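Local atomic coordinates of 5'-methylthioadenosine nucleosidase / s-adenosylhomocysteine nucleosidase (Brucella melitensis bv. 1, PDB entry 4PR3), a protein that is a nucleosidase of the phosphorylase superfamily, an alpha/beta protein that forms a dimer and binds adenine in a pocket. Residues 124-129 / 169-174. Numbering follows the deposited sequence.
Sequences PFLDLP and ETYACL
A chi1 of 177° sets the ring of Tyr-171 opposite its backbone N and sends it out from the first turn of helix 170-180, so that the hydroxyl end comes up against the neighbouring methyls of Leu-126 and Leu-128. Leu-126 has the same anti arrangement about its first torsion (chi1 179°), which carries its isobutyl group toward the helix. CD2 of Leu-126 and CD2 of Leu-128 each lie 4.4 Å from OH of Tyr-171, the first nearly straight ahead of the hydroxyl and the second to one side of it, the two methyls adjoining each other. No hydrogen bond crosses the interface; the contact is loose van der Waals packing and buries just 74 Å² in all. The backbones stay well apart, with Leu-128 CA and Leu-174 CA separated by 11.7 Å, and the long tyrosine side chain bridges the gap. The Tyr-171 ring stacks on Tyr-108 and leans on Val-106 of strand 100-108, while both leucines also touch Arg-175. Val-61 of the second subunit packs on Tyr-171, and Glu-62 of that subunit on Leu-126, placing the contact at the dimer interface. The adenine is about 12 Å from the Tyr-171 side chain. The arrangement joins the long loop between strands 100-108 and 132-133 to the helix after strand 165-167, within the alpha/beta fold of the phosphorylase superfamily.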
loop_
_atom_site.group_PDB
_atom_site.type_symbol
_atom_site.label_atom_id
_atom_site.label_comp_id
_atom_site.label_asym_id
_atom_site.label_seq_id
_atom_site.Cartn_x
_atom_site.Cartn_y
_atom_site.Cartn_z
ATOM N N PRO A 124 -9.919 9.256 -3.963
ATOM C CA PRO A 124 -10.006 10.721 -3.945
ATOM C C PRO A 124 -8.696 11.414 -4.319
ATOM O O PRO A 124 -7.617 10.910 -4.001
ATOM C CB PRO A 124 -10.353 11.027 -2.486
ATOM C CG PRO A 124 -11.065 9.814 -2.016
ATOM C CD PRO A 124 -10.385 8.666 -2.695
ATOM N N PHE A 125 -8.814 12.559 -4.991
ATOM C CA PHE A 125 -7.674 13.407 -5.363
ATOM C C PHE A 125 -6.663 12.707 -6.260
ATOM O O PHE A 125 -5.499 13.096 -6.328
ATOM C CB PHE A 125 -6.974 13.965 -4.120
ATOM C CG PHE A 125 -7.857 14.821 -3.263
ATOM C CD1 PHE A 125 -8.101 16.142 -3.601
ATOM C CD2 PHE A 125 -8.443 14.306 -2.117
ATOM C CE1 PHE A 125 -8.913 16.935 -2.815
ATOM C CE2 PHE A 125 -9.258 15.093 -1.324
ATOM C CZ PHE A 125 -9.493 16.409 -1.674
ATOM N N LEU A 126 -7.121 11.680 -6.960
ATOM C CA LEU A 126 -6.267 10.932 -7.863
ATOM C C LEU A 126 -7.051 10.712 -9.139
ATOM O O LEU A 126 -8.160 10.171 -9.101
ATOM C CB LEU A 126 -5.894 9.587 -7.243
ATOM C CG LEU A 126 -5.019 8.657 -8.084
ATOM C CD1 LEU A 126 -3.662 9.292 -8.344
ATOM C CD2 LEU A 126 -4.862 7.303 -7.406
ATOM N N ASP A 127 -6.493 11.111 -10.276
ATOM C CA ASP A 127 -7.258 10.962 -11.493
ATOM C C ASP A 127 -6.880 9.595 -12.019
ATOM O O ASP A 127 -5.844 9.415 -12.657
ATOM C CB ASP A 127 -6.845 12.045 -12.493
ATOM C CG ASP A 127 -7.893 12.293 -13.563
ATOM O OD1 ASP A 127 -9.097 12.321 -13.231
ATOM O OD2 ASP A 127 -7.509 12.470 -14.740
ATOM N N LEU A 128 -7.751 8.635 -11.733
ATOM C CA LEU A 128 -7.662 7.284 -12.255
ATOM C C LEU A 128 -9.085 6.747 -12.255
ATOM O O LEU A 128 -9.868 7.089 -11.367
ATOM C CB LEU A 128 -6.753 6.443 -11.362
ATOM C CG LEU A 128 -5.706 5.555 -12.040
ATOM C CD1 LEU A 128 -4.894 6.340 -13.058
ATOM C CD2 LEU A 128 -4.794 4.937 -10.995
ATOM N N PRO A 129 -9.436 5.893 -13.223
ATOM C CA PRO A 129 -10.791 5.341 -13.124
ATOM C C PRO A 129 -10.816 4.219 -12.095
ATOM O O PRO A 129 -9.768 3.872 -11.552
ATOM C CB PRO A 129 -11.045 4.794 -14.527
ATOM C CG PRO A 129 -9.679 4.452 -15.041
ATOM C CD PRO A 129 -8.741 5.471 -14.452
ATOM N N GLU A 169 -1.724 -8.082 -4.498
ATOM C CA GLU A 169 -0.517 -7.312 -4.820
ATOM C C GLU A 169 -0.647 -6.310 -5.967
ATOM O O GLU A 169 -0.338 -5.133 -5.808
ATOM C CB GLU A 169 0.689 -8.227 -5.055
ATOM C CG GLU A 169 1.309 -8.771 -3.777
ATOM C CD GLU A 169 0.598 -10.007 -3.264
ATOM O OE1 GLU A 169 0.232 -10.872 -4.095
ATOM O OE2 GLU A 169 0.404 -10.112 -2.033
ATOM N N THR A 170 -1.047 -6.812 -7.131
ATOM C CA THR A 170 -0.881 -6.129 -8.414
ATOM C C THR A 170 -1.221 -4.636 -8.461
ATOM O O THR A 170 -0.433 -3.854 -8.985
ATOM C CB THR A 170 -1.680 -6.858 -9.509
ATOM O OG1 THR A 170 -1.275 -8.230 -9.551
ATOM C CG2 THR A 170 -1.449 -6.221 -10.871
ATOM N N TYR A 171 -2.365 -4.231 -7.916
ATOM C CA TYR A 171 -2.727 -2.811 -7.942
ATOM C C TYR A 171 -1.691 -1.950 -7.218
ATOM O O TYR A 171 -1.423 -0.818 -7.615
ATOM C CB TYR A 171 -4.120 -2.567 -7.354
ATOM C CG TYR A 171 -4.495 -1.102 -7.298
ATOM C CD1 TYR A 171 -5.134 -0.486 -8.369
ATOM C CD2 TYR A 171 -4.202 -0.332 -6.177
ATOM C CE1 TYR A 171 -5.466 0.854 -8.323
ATOM C CE2 TYR A 171 -4.529 1.002 -6.125
ATOM C CZ TYR A 171 -5.160 1.592 -7.198
ATOM O OH TYR A 171 -5.485 2.927 -7.137
ATOM N N ALA A 172 -1.121 -2.486 -6.147
ATOM C CA ALA A 172 -0.082 -1.777 -5.417
ATOM C C ALA A 172 1.183 -1.656 -6.268
ATOM O O ALA A 172 1.896 -0.654 -6.196
ATOM C CB ALA A 172 0.216 -2.477 -4.108
ATOM N N CYS A 173 1.453 -2.681 -7.072
ATOM C CA CYS A 173 2.591 -2.655 -7.983
ATOM C C CYS A 173 2.395 -1.583 -9.041
ATOM O O CYS A 173 3.331 -0.864 -9.392
ATOM C CB CYS A 173 2.772 -4.011 -8.664
ATOM S SG CYS A 173 3.211 -5.360 -7.549
ATOM N N LEU A 174 1.166 -1.483 -9.538
ATOM C CA LEU A 174 0.824 -0.531 -10.583
ATOM C C LEU A 174 1.095 0.903 -10.158
ATOM O O LEU A 174 1.752 1.657 -10.877
ATOM C CB LEU A 174 -0.644 -0.679 -10.981
ATOM C CG LEU A 174 -1.085 0.257 -12.108
ATOM C CD1 LEU A 174 -0.250 0.006 -13.355
ATOM C CD2 LEU A 174 -2.561 0.089 -12.405
#